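Local coordinates for glycosylation Associate Protein 2 (Streptococcus agalactiae serotype V, PDB 6OYC) that probably takes part, in complex with its Gap1 and Gap3 partners, in the glycosylation and export of adhesins through the accessory Sec system, at residues 276-279 against 280-284; 424-428 against 429-433. One frame throughout, in Å; residues are numbered along the deposited sequence.

Contact 1: 276-279 against 280-284; sequences HIDA and IGHEF
Asp278 reaches across the tip of a beta hairpin to the backbone and side chain of His282, the two side chains lying side by side. Asp278 CB stays 4.2 Å from His282 O. CG sits between the backbone N and the carbonyl carbon (chi1 81°), which turns the carboxylate in under the turn. Asp278 OD1 then meets His282 N at 2.8 Å, nearly along its C-O axis, and takes a weaker bond from Ile280 N. OD2 is bonded to a water, which donates to it and accepts a weak bond from His282 ND1, while Ser340 gives OD2 a further partner. The His282 ring stands 16° from the carboxylate plane, with Ile280 CD1 over its centre and Tyr157 bonded to NE2.

Asp278 to Gly281 form a type I turn, closed by Gly281 N to Asp278 O at 3.0 Å, and Asp278 N bonds back to His282 O. Beyond it, His276 and Phe284 are an antiparallel hydrogen-bonded pair. His276 CB lies over one face of the phenylalanine, 3.7 Å from the Phe284 ring centroid, and the imidazole, slid off to one side, runs within 9° of its plane; His276 CD2 meets Phe284 CE2 at 3.4 Å. On the opposite face of the hairpin, Ile277 CD1 packs against Glu283 CG and Gly281 CA.

The hairpin forms the edge of the mixed sheet of the alpha/beta-hydrolase-like domain. With OD1 serving backbone amides and OD2 held by Ser340 and water, the carboxylate is probably stabilised as the anion.

Contact 2: 424-428 against 429-433; sequences QGDLT and SSSSE
Thr428 and Ser431 meet at the start of helix 429-444, where Thr428 is the N-cap. Thr428 OG1 accepts from Ser431 N at 3.1 Å with an N-H...O angle of 160°, so the side chain of the cap takes up an amide that has no helical carbonyl before it. The hydroxyl is placed for this by chi1 58°, which tucks Thr428 OG1 in toward its own main chain. The backbone of the same residue begins the helical pattern: Thr428 O accepts from Ser432 N at 2.9 Å, in the carbonyl plane. Gln424, the last residue of helix 416-424, also touches Ser431 directly, laying its aliphatic part along the serine with CB against OG.

Asp426 stands behind the cap and fixes it. Asp426 OD1 receives Thr428 N at 2.6 Å, making an Asx turn, and on its syn lone pair it also receives the proton of Thr428 OG1. The threonine hydroxyl therefore gives its hydrogen to the carboxylate and offers oxygen to the helix amide. Ser431 OG lies equally close to both carboxylate oxygens in a weak interaction whose acceptor is not settled. Gathered near the helix N-terminus, the negative charge of Asp426 is probably favoured by the helix dipole.

Farther out, the linker from helix 416-424 leaves helical geometry at Gly425, whose phi is positive. Gln420 spans the linker from the preceding helix, with NE2 bonded to Asp426 O and OE1 to Ser432 OG. Back at the end of that helix, chi1 -62° sets Gln424 CG anti to its own carbonyl carbon, and Gln424 CG lies 3.5 Å from Ser431 O.

How the contacts relate
The centre of contact 1 is about 12 Å from that of the chain, and the centre of contact 2 about 29 Å. Contact 1 is the more buried, with five of nine touching residues buried against two of eight. Their own centres are 23 Å apart and their nearest atoms about 10 Å, so they do not touch. Contact 1 joins two neighbouring strands at one edge of the mixed sheet and touches both strand 185-195 and helix 341-358, which suits its mixture of ring packing, aliphatic contact and backbone pairing. Contact 2 links two successive helices through a short loop and is almost wholly polar. In each, an aspartate oxygen takes two donors: two amides, one weakly, in 276-284, and one amide and one hydroxyl in 424-433.

Contact 1: 276-279 against 280-284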
ATOM      1  N   HIS B 276      -4.694   2.172  -5.955  1.00 30.31           N
ATOM      2  CA  HIS B 276      -5.073   1.969  -7.343  1.00 35.17           C
ATOM      3  C   HIS B 276      -5.925   0.708  -7.425  1.00 35.22           C
ATOM      4  O   HIS B 276      -5.769  -0.207  -6.609  1.00 36.88           O
ATOM      5  CB  HIS B 276      -3.826   1.863  -8.250  1.00 35.77           C
ATOM      6  CG  HIS B 276      -2.726   2.811  -7.874  1.00 34.47           C
ATOM      7  ND1 HIS B 276      -2.452   3.956  -8.588  1.00 36.99           N
ATOM      8  CD2 HIS B 276      -1.844   2.792  -6.844  1.00 36.24           C
ATOM      9  CE1 HIS B 276      -1.441   4.595  -8.023  1.00 38.16           C
ATOM     10  NE2 HIS B 276      -1.059   3.914  -6.960  1.00 36.41           N
ATOM     11  N   ILE B 277      -6.834   0.658  -8.403  1.00 31.83           N
ATOM     12  CA  ILE B 277      -7.809  -0.427  -8.472  1.00 33.62           C
ATOM     13  C   ILE B 277      -8.247  -0.650  -9.915  1.00 34.86           C
ATOM     14  O   ILE B 277      -8.252   0.272 -10.733  1.00 36.38           O
ATOM     15  CB  ILE B 277      -9.016  -0.122  -7.549  1.00 36.51           C
ATOM     16  CG1 ILE B 277      -9.835  -1.370  -7.295  1.00 35.29           C
ATOM     17  CG2 ILE B 277      -9.893   0.987  -8.113  1.00 35.36           C
ATOM     18  CD1 ILE B 277     -10.610  -1.283  -6.000  1.00 37.90           C
ATOM     19  N   ASP B 278      -8.627  -1.883 -10.223  1.00 37.49           N
ATOM     20  CA  ASP B 278      -9.099  -2.246 -11.551  1.00 38.93           C
ATOM     21  C   ASP B 278     -10.595  -2.543 -11.511  1.00 41.12           C
ATOM     22  O   ASP B 278     -11.237  -2.445 -10.466  1.00 37.32           O
ATOM     23  CB  ASP B 278      -8.289  -3.424 -12.099  1.00 36.88           C
ATOM     24  CG  ASP B 278      -8.755  -4.775 -11.583  1.00 40.14           C
ATOM     25  OD1 ASP B 278      -9.404  -4.860 -10.510  1.00 41.82           O
ATOM     26  OD2 ASP B 278      -8.440  -5.784 -12.261  1.00 39.97           O
ATOM     27  N   ALA B 279     -11.137  -2.949 -12.665  1.00 42.46           N
ATOM     28  CA  ALA B 279     -12.587  -3.071 -12.807  1.00 40.72           C
ATOM     29  C   ALA B 279     -13.200  -4.035 -11.800  1.00 40.53           C
ATOM     30  O   ALA B 279     -14.352  -3.842 -11.398  1.00 39.82           O
ATOM     31  CB  ALA B 279     -12.956  -3.518 -14.222  1.00 38.52           C
ATOM     32  N   ILE B 280     -12.476  -5.078 -11.384  1.00 39.72           N
ATOM     33  CA  ILE B 280     -13.079  -6.088 -10.521  1.00 37.77           C
ATOM     34  C   ILE B 280     -12.736  -5.878  -9.051  1.00 36.94           C
ATOM     35  O   ILE B 280     -13.044  -6.738  -8.229  1.00 36.49           O
ATOM     36  CB  ILE B 280     -12.721  -7.520 -10.958  1.00 42.24           C
ATOM     37  CG1 ILE B 280     -11.224  -7.800 -10.801  1.00 43.80           C
ATOM     38  CG2 ILE B 280     -13.232  -7.803 -12.372  1.00 37.33           C
ATOM     39  CD1 ILE B 280     -10.902  -9.306 -10.687  1.00 39.19           C
ATOM     40  N   GLY B 281     -12.150  -4.736  -8.690  1.00 38.60           N
ATOM     41  CA  GLY B 281     -11.851  -4.469  -7.295  1.00 35.53           C
ATOM     42  C   GLY B 281     -10.534  -5.030  -6.813  1.00 38.16           C
ATOM     43  O   GLY B 281     -10.343  -5.181  -5.600  1.00 41.44           O
ATOM     44  N   HIS B 282      -9.624  -5.360  -7.726  1.00 36.31           N
ATOM     45  CA  HIS B 282      -8.274  -5.752  -7.362  1.00 34.23           C
ATOM     46  C   HIS B 282      -7.440  -4.504  -7.149  1.00 34.31           C
ATOM     47  O   HIS B 282      -7.395  -3.634  -8.023  1.00 36.32           O
ATOM     48  CB  HIS B 282      -7.652  -6.616  -8.458  1.00 36.53           C
ATOM     49  CG  HIS B 282      -8.067  -8.046  -8.397  1.00 37.54           C
ATOM     50  ND1 HIS B 282      -7.485  -9.021  -9.176  1.00 39.41           N
ATOM     51  CD2 HIS B 282      -9.013  -8.670  -7.651  1.00 41.36           C
ATOM     52  CE1 HIS B 282      -8.051 -10.187  -8.910  1.00 39.32           C
ATOM     53  NE2 HIS B 282      -8.982 -10.000  -7.989  1.00 41.64           N
ATOM     54  N   GLU B 283      -6.787  -4.411  -5.991  1.00 32.28           N
ATOM     55  CA  GLU B 283      -6.021  -3.238  -5.614  1.00 31.90           C
ATOM     56  C   GLU B 283      -4.525  -3.522  -5.621  1.00 35.09           C
ATOM     57  O   GLU B 283      -4.085  -4.662  -5.440  1.00 30.99           O
ATOM     58  CB  GLU B 283      -6.394  -2.729  -4.215  1.00 30.34           C
ATOM     59  CG  GLU B 283      -7.894  -2.616  -3.946  1.00 35.11           C
ATOM     60  CD  GLU B 283      -8.216  -2.542  -2.452  1.00 31.38           C
ATOM     61  OE1 GLU B 283      -8.546  -1.450  -1.939  1.00 30.04           O
ATOM     62  OE2 GLU B 283      -8.124  -3.586  -1.784  1.00 31.79           O
ATOM     63  N   PHE B 284      -3.758  -2.449  -5.825  1.00 31.09           N
ATOM     64  CA  PHE B 284      -2.404  -2.333  -5.314  1.00 32.81           C
ATOM     65  C   PHE B 284      -2.251  -0.932  -4.751  1.00 32.67           C
ATOM     66  O   PHE B 284      -3.026  -0.023  -5.069  1.00 36.49           O
ATOM     67  CB  PHE B 284      -1.315  -2.622  -6.389  1.00 36.34           C
ATOM     68  CG  PHE B 284      -1.294  -1.647  -7.559  1.00 34.69           C
ATOM     69  CD1 PHE B 284      -2.128  -1.834  -8.662  1.00 32.78           C
ATOM     70  CD2 PHE B 284      -0.401  -0.573  -7.580  1.00 35.10           C
ATOM     71  CE1 PHE B 284      -2.088  -0.951  -9.744  1.00 35.26           C
ATOM     72  CE2 PHE B 284      -0.351   0.312  -8.665  1.00 28.90           C
ATOM     73  CZ  PHE B 284      -1.194   0.128  -9.740  1.00 31.67           C
TER
HETATM   74  O   HOH W   1      -7.115  -8.188 -11.895  1.00 34.68           O

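Contact 2: 424-428 against 429-433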
ATOM      1  N   GLN B 424      -5.639 -18.335 -14.073  1.00 47.51           N
ATOM      2  CA  GLN B 424      -6.006 -19.346 -15.053  1.00 51.53           C
ATOM      3  C   GLN B 424      -7.440 -19.828 -14.930  1.00 53.61           C
ATOM      4  O   GLN B 424      -8.017 -20.257 -15.928  1.00 52.71           O
ATOM      5  CB  GLN B 424      -5.074 -20.560 -14.943  1.00 54.27           C
ATOM      6  CG  GLN B 424      -3.620 -20.240 -15.231  1.00 51.41           C
ATOM      7  CD  GLN B 424      -3.441 -19.557 -16.568  1.00 58.11           C
ATOM      8  OE1 GLN B 424      -4.090 -19.918 -17.564  1.00 54.46           O
ATOM      9  NE2 GLN B 424      -2.555 -18.559 -16.605  1.00 58.20           N
ATOM     10  N   GLY B 425      -8.025 -19.782 -13.735  1.00 55.15           N
ATOM     11  CA  GLY B 425      -9.378 -20.249 -13.547  1.00 51.87           C
ATOM     12  C   GLY B 425      -9.521 -21.728 -13.269  1.00 54.54           C
ATOM     13  O   GLY B 425     -10.647 -22.187 -13.045  1.00 58.03           O
ATOM     14  N   ASP B 426      -8.429 -22.490 -13.267  1.00 55.16           N
ATOM     15  CA  ASP B 426      -8.488 -23.895 -12.877  1.00 52.11           C
ATOM     16  C   ASP B 426      -7.085 -24.376 -12.544  1.00 52.94           C
ATOM     17  O   ASP B 426      -6.093 -23.679 -12.767  1.00 56.77           O
ATOM     18  CB  ASP B 426      -9.123 -24.762 -13.971  1.00 56.28           C
ATOM     19  CG  ASP B 426      -8.188 -25.008 -15.136  1.00 63.00           C
ATOM     20  OD1 ASP B 426      -7.221 -25.796 -14.980  1.00 60.33           O
ATOM     21  OD2 ASP B 426      -8.425 -24.408 -16.209  1.00 63.13           O
ATOM     22  N   LEU B 427      -7.008 -25.596 -12.026  1.00 51.89           N
ATOM     23  CA  LEU B 427      -5.752 -26.130 -11.527  1.00 54.09           C
ATOM     24  C   LEU B 427      -5.189 -27.244 -12.400  1.00 59.20           C
ATOM     25  O   LEU B 427      -4.377 -28.043 -11.917  1.00 59.68           O
ATOM     26  CB  LEU B 427      -5.932 -26.629 -10.096  1.00 56.96           C
ATOM     27  CG  LEU B 427      -6.195 -25.508  -9.100  1.00 57.36           C
ATOM     28  CD1 LEU B 427      -6.139 -26.068  -7.705  1.00 50.91           C
ATOM     29  CD2 LEU B 427      -5.185 -24.354  -9.290  1.00 54.27           C
ATOM     30  N   THR B 428      -5.588 -27.324 -13.668  1.00 54.81           N
ATOM     31  CA  THR B 428      -5.024 -28.370 -14.509  1.00 61.00           C
ATOM     32  C   THR B 428      -3.529 -28.134 -14.699  1.00 62.49           C
ATOM     33  O   THR B 428      -3.039 -27.001 -14.624  1.00 60.54           O
ATOM     34  CB  THR B 428      -5.735 -28.441 -15.867  1.00 59.84           C
ATOM     35  OG1 THR B 428      -5.639 -27.183 -16.546  1.00 59.27           O
ATOM     36  CG2 THR B 428      -7.205 -28.804 -15.686  1.00 61.56           C
ATOM     37  N   SER B 429      -2.794 -29.230 -14.910  1.00 63.16           N
ATOM     38  CA  SER B 429      -1.373 -29.112 -15.231  1.00 62.45           C
ATOM     39  C   SER B 429      -1.154 -28.269 -16.486  1.00 61.05           C
ATOM     40  O   SER B 429      -0.152 -27.549 -16.588  1.00 60.01           O
ATOM     41  CB  SER B 429      -0.759 -30.502 -15.396  1.00 62.15           C
ATOM     42  OG  SER B 429      -1.587 -31.312 -16.212  1.00 68.46           O
ATOM     43  N   SER B 430      -2.083 -28.328 -17.441  1.00 58.73           N
ATOM     44  CA  SER B 430      -2.014 -27.441 -18.595  1.00 58.79           C
ATOM     45  C   SER B 430      -2.059 -25.976 -18.165  1.00 62.84           C
ATOM     46  O   SER B 430      -1.243 -25.163 -18.610  1.00 62.77           O
ATOM     47  CB  SER B 430      -3.154 -27.765 -19.560  1.00 55.11           C
ATOM     48  OG  SER B 430      -3.398 -26.684 -20.444  1.00 67.05           O
ATOM     49  N   SER B 431      -3.008 -25.622 -17.292  1.00 64.02           N
ATOM     50  CA  SER B 431      -3.059 -24.258 -16.768  1.00 57.87           C
ATOM     51  C   SER B 431      -1.775 -23.898 -16.037  1.00 55.41           C
ATOM     52  O   SER B 431      -1.314 -22.751 -16.101  1.00 55.73           O
ATOM     53  CB  SER B 431      -4.262 -24.094 -15.833  1.00 57.70           C
ATOM     54  OG  SER B 431      -5.447 -23.802 -16.555  1.00 58.20           O
ATOM     55  N   SER B 432      -1.181 -24.861 -15.333  1.00 53.48           N
ATOM     56  CA  SER B 432       0.038 -24.575 -14.582  1.00 56.07           C
ATOM     57  C   SER B 432       1.165 -24.114 -15.508  1.00 60.04           C
ATOM     58  O   SER B 432       1.856 -23.127 -15.221  1.00 54.85           O
ATOM     59  CB  SER B 432       0.451 -25.805 -13.780  1.00 55.97           C
ATOM     60  OG  SER B 432      -0.245 -25.858 -12.550  1.00 56.03           O
ATOM     61  N   GLU B 433       1.345 -24.803 -16.641  1.00 59.43           N
ATOM     62  CA  GLU B 433       2.374 -24.392 -17.587  1.00 63.13           C
ATOM     63  C   GLU B 433       2.007 -23.065 -18.243  1.00 62.47           C
ATOM     64  O   GLU B 433       2.884 -22.244 -18.544  1.00 55.67           O
ATOM     65  CB  GLU B 433       2.610 -25.498 -18.629  1.00 68.12           C
ATOM     66  CG  GLU B 433       1.787 -25.387 -19.926  1.00 75.46           C
ATOM     67  CD  GLU B 433       2.014 -26.575 -20.862  1.00 84.90           C
ATOM     68  OE1 GLU B 433       2.833 -27.445 -20.498  1.00 89.88           O
ATOM     69  OE2 GLU B 433       1.376 -26.641 -21.947  1.00 82.84           O
TER